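Long-range contact in aminoglycoside phosphotransferase (Alicyclobacillus acidocaldarius subsp. acidocaldarius, PDB 4PDY), which probably transfers a phosphate group to a small-molecule substrate, as in related aminoglycoside phosphotransferases, though its substrate is not established: residues A[289-302]-A[335-349]. Sequence-based numbering, arbitrary orientation. Where two conformers were deposited one is given.
Sequences KSEYRAVEAILRFP and RQAFLASLRQQVEHL. With SCN (thiocyanate ion), chain C.
Helix 289-300 and the C-terminal end of helix 319-347 pack antiparallel, their axes 10.3 Å apart at closest approach and their directions 163° apart, with Lys289 opposite Val346 and Arg300 opposite Leu339. This is a helix pair in the helical part of a kinase-like phosphotransferase fold, and Val346 is its knob, set in the hole formed by Lys289, Tyr292, Arg293 and Glu296. Its CG2 reaches Tyr292 CB at 3.7 Å, while CG1 lies against the aliphatic stretches of Lys289 and Arg293. Leu349 extends the apolar patch, CD1 resting 3.6 Å from Tyr292 CD2. Beside it the extended Lys289 chain makes a salt bridge, NZ to Glu347 OE2 at 3.3 Å, its hydrogen bond a weak one.

At the other end Arg300 starts out away from helix 319-347, but bends at chi2 (59°) and chi3 (71°) and brings its guanidinium back over Leu339, whose CB lies 3.5 Å above one face. In its own plane NH2 donates to Gln336 OE1 (3.3 Å), and it also forms a salt bridge with Asp195 of helix 189-203, which takes Arg335 as well. Replacing Arg300 by an alanine would probably leave Asp195 with one cationic partner fewer and Gln336 OE1 without this donor, and open a gap against Leu339 CB.

Arg335 NH2 makes weak hydrogen bonds to the carbonyl oxygens of Leu299 and Arg300. Midway, one water bridges the helices, donating to Glu296 OE2 at 2.7 Å and to Leu339 O at 2.8 Å.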
loop_
_atom_site.group_PDB
_atom_site.type_symbol
_atom_site.label_atom_id
_atom_site.label_comp_id
_atom_site.label_asym_id
_atom_site.label_seq_id
_atom_site.Cartn_x
_atom_site.Cartn_y
_atom_site.Cartn_z
ATOM N N LYS A 289 6.467 -8.098 -20.344
ATOM C CA LYS A 289 5.063 -8.120 -20.705
ATOM C C LYS A 289 4.200 -8.810 -19.632
ATOM O O LYS A 289 3.105 -8.327 -19.325
ATOM C CB LYS A 289 4.884 -8.830 -22.044
ATOM C CG LYS A 289 3.479 -8.781 -22.615
ATOM C CD LYS A 289 3.451 -9.329 -24.048
ATOM C CE LYS A 289 2.042 -9.267 -24.591
ATOM N NZ LYS A 289 1.955 -9.845 -25.953
ATOM N N SER A 290 4.684 -9.943 -19.101
ATOM C CA SER A 290 3.904 -10.696 -18.138
ATOM C C SER A 290 3.683 -9.906 -16.839
ATOM O O SER A 290 2.689 -10.113 -16.173
ATOM C CB SER A 290 4.541 -12.059 -17.824
ATOM O OG SER A 290 5.877 -11.963 -17.345
ATOM N N GLU A 291 4.639 -9.047 -16.475
ATOM C CA GLU A 291 4.479 -8.197 -15.277
ATOM C C GLU A 291 3.417 -7.148 -15.530
ATOM O O GLU A 291 2.586 -6.870 -14.655
ATOM C CB GLU A 291 5.801 -7.563 -14.854
ATOM C CG GLU A 291 5.715 -6.707 -13.587
ATOM C CD GLU A 291 7.085 -6.417 -13.040
ATOM O OE1 GLU A 291 7.899 -5.891 -13.803
ATOM O OE2 GLU A 291 7.336 -6.681 -11.848
ATOM N N TYR A 292 3.445 -6.534 -16.707
ATOM C CA TYR A 292 2.365 -5.617 -17.078
ATOM C C TYR A 292 1.025 -6.321 -16.971
ATOM O O TYR A 292 0.040 -5.767 -16.528
ATOM C CB TYR A 292 2.529 -5.085 -18.490
ATOM C CG TYR A 292 3.431 -3.903 -18.673
ATOM C CD1 TYR A 292 3.037 -2.648 -18.213
ATOM C CD2 TYR A 292 4.654 -4.013 -19.312
ATOM C CE1 TYR A 292 3.829 -1.533 -18.396
ATOM C CE2 TYR A 292 5.461 -2.902 -19.500
ATOM C CZ TYR A 292 5.044 -1.660 -19.020
ATOM O OH TYR A 292 5.807 -0.515 -19.169
ATOM N N ARG A 293 0.969 -7.561 -17.471
ATOM C CA ARG A 293 -0.317 -8.272 -17.487
ATOM C C ARG A 293 -0.811 -8.601 -16.080
ATOM O O ARG A 293 -2.008 -8.551 -15.824
ATOM C CB ARG A 293 -0.237 -9.521 -18.364
ATOM C CG ARG A 293 0.210 -9.176 -19.768
ATOM C CD ARG A 293 -0.746 -9.594 -20.843
ATOM N NE ARG A 293 -1.069 -11.008 -20.779
ATOM C CZ ARG A 293 -2.229 -11.522 -21.169
ATOM N NH1 ARG A 293 -2.431 -12.822 -21.052
ATOM N NH2 ARG A 293 -3.186 -10.745 -21.679
ATOM N N ALA A 294 0.107 -8.952 -15.180
ATOM C CA ALA A 294 -0.261 -9.150 -13.777
ATOM C C ALA A 294 -0.826 -7.861 -13.156
ATOM O O ALA A 294 -1.814 -7.891 -12.438
ATOM C CB ALA A 294 0.927 -9.638 -12.976
ATOM N N VAL A 295 -0.180 -6.729 -13.441
ATOM C CA VAL A 295 -0.669 -5.435 -12.979
ATOM C C VAL A 295 -2.056 -5.161 -13.580
ATOM O O VAL A 295 -2.957 -4.731 -12.877
ATOM C CB VAL A 295 0.329 -4.311 -13.338
ATOM C CG1 VAL A 295 -0.305 -2.951 -13.116
ATOM C CG2 VAL A 295 1.604 -4.436 -12.524
ATOM N N GLU A 296 -2.242 -5.448 -14.880
ATOM C CA GLU A 296 -3.549 -5.259 -15.471
ATOM C C GLU A 296 -4.630 -6.122 -14.803
ATOM O O GLU A 296 -5.767 -5.674 -14.631
ATOM C CB GLU A 296 -3.523 -5.619 -16.951
ATOM C CG GLU A 296 -2.736 -4.655 -17.821
ATOM C CD GLU A 296 -2.799 -5.062 -19.278
ATOM O OE1 GLU A 296 -2.158 -6.070 -19.665
ATOM O OE2 GLU A 296 -3.515 -4.373 -20.025
ATOM N N ALA A 297 -4.286 -7.362 -14.461
ATOM C CA ALA A 297 -5.244 -8.246 -13.800
ATOM C C ALA A 297 -5.761 -7.619 -12.505
ATOM O O ALA A 297 -6.969 -7.617 -12.202
ATOM C CB ALA A 297 -4.608 -9.596 -13.488
ATOM N N ILE A 298 -4.825 -7.048 -11.752
ATOM C CA ILE A 298 -5.184 -6.437 -10.491
ATOM C C ILE A 298 -6.019 -5.167 -10.734
ATOM O O ILE A 298 -7.077 -5.001 -10.136
ATOM C CB ILE A 298 -3.925 -6.123 -9.656
ATOM C CG1 ILE A 298 -3.227 -7.403 -9.213
ATOM C CG2 ILE A 298 -4.277 -5.307 -8.412
ATOM C CD1 ILE A 298 -1.772 -7.218 -8.877
ATOM N N LEU A 299 -5.525 -4.258 -11.580
ATOM C CA LEU A 299 -6.256 -3.021 -11.848
ATOM C C LEU A 299 -7.622 -3.180 -12.484
ATOM O O LEU A 299 -8.532 -2.397 -12.219
ATOM C CB LEU A 299 -5.481 -2.110 -12.758
ATOM C CG LEU A 299 -4.218 -1.515 -12.224
ATOM C CD1 LEU A 299 -3.601 -0.620 -13.280
ATOM C CD2 LEU A 299 -4.537 -0.728 -10.960
ATOM N N ARG A 300 -7.779 -4.214 -13.314
ATOM C CA ARG A 300 -9.042 -4.413 -13.989
ATOM C C ARG A 300 -10.146 -4.793 -13.008
ATOM O O ARG A 300 -11.317 -4.492 -13.240
ATOM C CB ARG A 300 -8.881 -5.521 -15.047
ATOM C CG ARG A 300 -10.148 -5.990 -15.759
ATOM C CD ARG A 300 -10.895 -4.909 -16.500
ATOM N NE ARG A 300 -10.190 -4.476 -17.692
ATOM C CZ ARG A 300 -10.635 -3.542 -18.533
ATOM N NH1 ARG A 300 -9.919 -3.256 -19.611
ATOM N NH2 ARG A 300 -11.797 -2.920 -18.314
ATOM N N PHE A 301 -9.789 -5.475 -11.927
ATOM C CA PHE A 301 -10.814 -5.899 -10.966
ATOM C C PHE A 301 -11.483 -4.664 -10.350
ATOM O O PHE A 301 -10.764 -3.722 -9.989
ATOM C CB PHE A 301 -10.232 -6.712 -9.825
ATOM C CG PHE A 301 -11.278 -7.413 -9.039
ATOM C CD1 PHE A 301 -11.728 -8.684 -9.418
ATOM C CD2 PHE A 301 -11.867 -6.782 -7.951
ATOM C CE1 PHE A 301 -12.723 -9.309 -8.704
ATOM C CE2 PHE A 301 -12.870 -7.405 -7.237
ATOM C CZ PHE A 301 -13.301 -8.670 -7.609
ATOM N N PRO A 302 -12.816 -4.659 -10.209
ATOM C CA PRO A 302 -13.526 -3.522 -9.597
ATOM C C PRO A 302 -13.420 -3.528 -8.059
ATOM O O PRO A 302 -14.382 -3.781 -7.333
ATOM C CB PRO A 302 -14.960 -3.700 -10.099
ATOM C CG PRO A 302 -15.121 -5.184 -10.202
ATOM C CD PRO A 302 -13.767 -5.713 -10.640
ATOM N N ARG A 335 -11.847 5.500 -16.479
ATOM C CA ARG A 335 -11.146 4.292 -16.037
ATOM C C ARG A 335 -11.112 3.235 -17.158
ATOM O O ARG A 335 -10.062 2.649 -17.445
ATOM C CB ARG A 335 -11.814 3.736 -14.774
ATOM C CG ARG A 335 -11.268 2.396 -14.310
ATOM C CD ARG A 335 -11.912 1.952 -13.006
ATOM N NE ARG A 335 -11.475 0.633 -12.581
ATOM C CZ ARG A 335 -11.939 -0.519 -13.091
ATOM N NH1 ARG A 335 -12.878 -0.511 -14.029
ATOM N NH2 ARG A 335 -11.468 -1.673 -12.640
ATOM N N GLN A 336 -12.266 3.006 -17.787
ATOM C CA GLN A 336 -12.354 2.081 -18.926
ATOM C C GLN A 336 -11.398 2.500 -20.037
ATOM O O GLN A 336 -10.673 1.675 -20.580
ATOM C CB GLN A 336 -13.782 2.033 -19.482
ATOM C CG GLN A 336 -14.779 1.315 -18.588
ATOM C CD GLN A 336 -14.423 -0.137 -18.356
ATOM O OE1 GLN A 336 -14.165 -0.881 -19.304
ATOM N NE2 GLN A 336 -14.433 -0.555 -17.111
ATOM N N ALA A 337 -11.382 3.794 -20.359
ATOM C CA ALA A 337 -10.515 4.315 -21.425
ATOM C C ALA A 337 -9.034 4.106 -21.116
ATOM O O ALA A 337 -8.228 3.770 -21.975
ATOM C CB ALA A 337 -10.788 5.793 -21.657
ATOM N N PHE A 338 -8.670 4.339 -19.870
ATOM C CA PHE A 338 -7.296 4.146 -19.464
ATOM C C PHE A 338 -6.878 2.689 -19.569
ATOM O O PHE A 338 -5.809 2.375 -20.094
ATOM C CB PHE A 338 -6.995 4.637 -18.046
ATOM C CG PHE A 338 -5.633 4.224 -17.608
ATOM C CD1 PHE A 338 -4.507 4.888 -18.079
ATOM C CD2 PHE A 338 -5.457 3.073 -16.862
ATOM C CE1 PHE A 338 -3.240 4.413 -17.767
ATOM C CE2 PHE A 338 -4.196 2.617 -16.531
ATOM C CZ PHE A 338 -3.085 3.297 -16.976
ATOM N N LEU A 339 -7.722 1.805 -19.044
ATOM C CA LEU A 339 -7.399 0.386 -19.070
ATOM C C LEU A 339 -7.344 -0.138 -20.494
ATOM O O LEU A 339 -6.530 -0.992 -20.782
ATOM C CB LEU A 339 -8.350 -0.429 -18.206
ATOM C CG LEU A 339 -8.299 -0.094 -16.707
ATOM C CD1 LEU A 339 -9.472 -0.753 -15.999
ATOM C CD2 LEU A 339 -6.975 -0.521 -16.093
ATOM N N ALA A 340 -8.170 0.418 -21.371
ATOM C CA ALA A 340 -8.168 0.056 -22.785
ATOM C C ALA A 340 -6.876 0.434 -23.488
ATOM O O ALA A 340 -6.288 -0.350 -24.235
ATOM C CB ALA A 340 -9.342 0.702 -23.484
ATOM N N SER A 341 -6.422 1.661 -23.261
ATOM C CA SER A 341 -5.176 2.129 -23.861
ATOM C C SER A 341 -3.972 1.367 -23.302
ATOM O O SER A 341 -3.045 1.057 -24.049
ATOM C CB SER A 341 -4.991 3.643 -23.670
ATOM O OG SER A 341 -5.084 3.988 -22.310
ATOM N N LEU A 342 -3.985 1.046 -22.006
ATOM C CA LEU A 342 -2.892 0.270 -21.420
ATOM C C LEU A 342 -2.831 -1.140 -22.039
ATOM O O LEU A 342 -1.761 -1.640 -22.349
ATOM C CB LEU A 342 -3.004 0.173 -19.900
ATOM C CG LEU A 342 -1.973 -0.697 -19.174
ATOM C CD1 LEU A 342 -0.560 -0.208 -19.441
ATOM C CD2 LEU A 342 -2.283 -0.739 -17.679
ATOM N N ARG A 343 -3.987 -1.761 -22.211
ATOM C CA ARG A 343 -4.056 -3.077 -22.851
ATOM C C ARG A 343 -3.447 -3.046 -24.250
ATOM O O ARG A 343 -2.684 -3.936 -24.633
ATOM C CB ARG A 343 -5.505 -3.515 -22.904
ATOM C CG ARG A 343 -5.707 -4.844 -23.606
ATOM C CD ARG A 343 -7.089 -5.430 -23.318
ATOM N NE ARG A 343 -8.160 -4.469 -23.566
ATOM C CZ ARG A 343 -9.381 -4.522 -23.045
ATOM N NH1 ARG A 343 -10.247 -3.554 -23.322
ATOM N NH2 ARG A 343 -9.734 -5.510 -22.233
ATOM N N GLN A 344 -3.766 -2.003 -25.004
ATOM C CA GLN A 344 -3.180 -1.840 -26.326
ATOM C C GLN A 344 -1.670 -1.651 -26.223
ATOM O O GLN A 344 -0.922 -2.250 -27.012
ATOM C CB GLN A 344 -3.846 -0.690 -27.088
ATOM C CG GLN A 344 -5.270 -1.007 -27.504
ATOM C CD GLN A 344 -5.958 0.156 -28.185
ATOM O OE1 GLN A 344 -5.360 1.211 -28.404
ATOM N NE2 GLN A 344 -7.220 -0.036 -28.545
ATOM N N GLN A 345 -1.226 -0.814 -25.272
ATOM C CA GLN A 345 0.209 -0.568 -25.064
ATOM C C GLN A 345 0.960 -1.882 -24.816
ATOM O O GLN A 345 2.028 -2.120 -25.374
ATOM C CB GLN A 345 0.443 0.411 -23.901
ATOM C CG GLN A 345 1.897 0.831 -23.695
ATOM C CD GLN A 345 2.427 1.740 -24.789
ATOM O OE1 GLN A 345 1.675 2.247 -25.609
ATOM N NE2 GLN A 345 3.731 1.942 -24.805
ATOM N N VAL A 346 0.380 -2.745 -23.982
ATOM C CA VAL A 346 1.030 -3.985 -23.593
ATOM C C VAL A 346 1.154 -4.949 -24.785
ATOM O O VAL A 346 2.094 -5.740 -24.857
ATOM C CB VAL A 346 0.283 -4.588 -22.392
ATOM C CG1 VAL A 346 0.807 -5.958 -22.048
ATOM C CG2 VAL A 346 0.446 -3.671 -21.182
ATOM N N GLU A 347 0.218 -4.855 -25.723
ATOM C CA GLU A 347 0.305 -5.598 -26.983
ATOM C C GLU A 347 1.350 -5.072 -27.975
ATOM O O GLU A 347 1.734 -5.800 -28.875
ATOM C CB GLU A 347 -1.073 -5.655 -27.654
ATOM C CG GLU A 347 -1.974 -6.748 -27.109
ATOM C CD GLU A 347 -1.267 -8.093 -26.969
ATOM O OE1 GLU A 347 -0.837 -8.655 -28.003
ATOM O OE2 GLU A 347 -1.134 -8.585 -25.822
ATOM N N HIS A 348 1.795 -3.828 -27.858
ATOM C CA HIS A 348 2.912 -3.368 -28.692
ATOM C C HIS A 348 4.000 -2.735 -27.835
ATOM O O HIS A 348 4.288 -1.529 -27.928
ATOM C CB HIS A 348 2.449 -2.436 -29.819
ATOM C CG HIS A 348 1.603 -1.289 -29.359
ATOM N ND1 HIS A 348 2.104 -0.235 -28.626
ATOM C CD2 HIS A 348 0.290 -1.020 -29.554
ATOM C CE1 HIS A 348 1.132 0.623 -28.378
ATOM N NE2 HIS A 348 0.021 0.169 -28.923
ATOM N N LEU A 349 4.565 -3.564 -26.964
ATOM C CA LEU A 349 5.772 -3.190 -26.204
ATOM C C LEU A 349 7.040 -3.331 -27.053
ATOM O O LEU A 349 7.730 -2.344 -27.327
ATOM C CB LEU A 349 5.919 -4.022 -24.926
ATOM C CG LEU A 349 4.850 -3.837 -23.850
ATOM C CD1 LEU A 349 5.026 -4.885 -22.767
ATOM C CD2 LEU A 349 4.891 -2.436 -23.242
HETATM S S SCN C . -11.443 -0.224 -8.540
HETATM C C SCN C . -10.433 0.386 -9.338
HETATM N N SCN C . -9.658 0.854 -9.948
HETATM O O HOH W 1 -5.456 -2.796 -18.989
HETATM O O HOH W 2 -11.391 -0.997 -20.738
#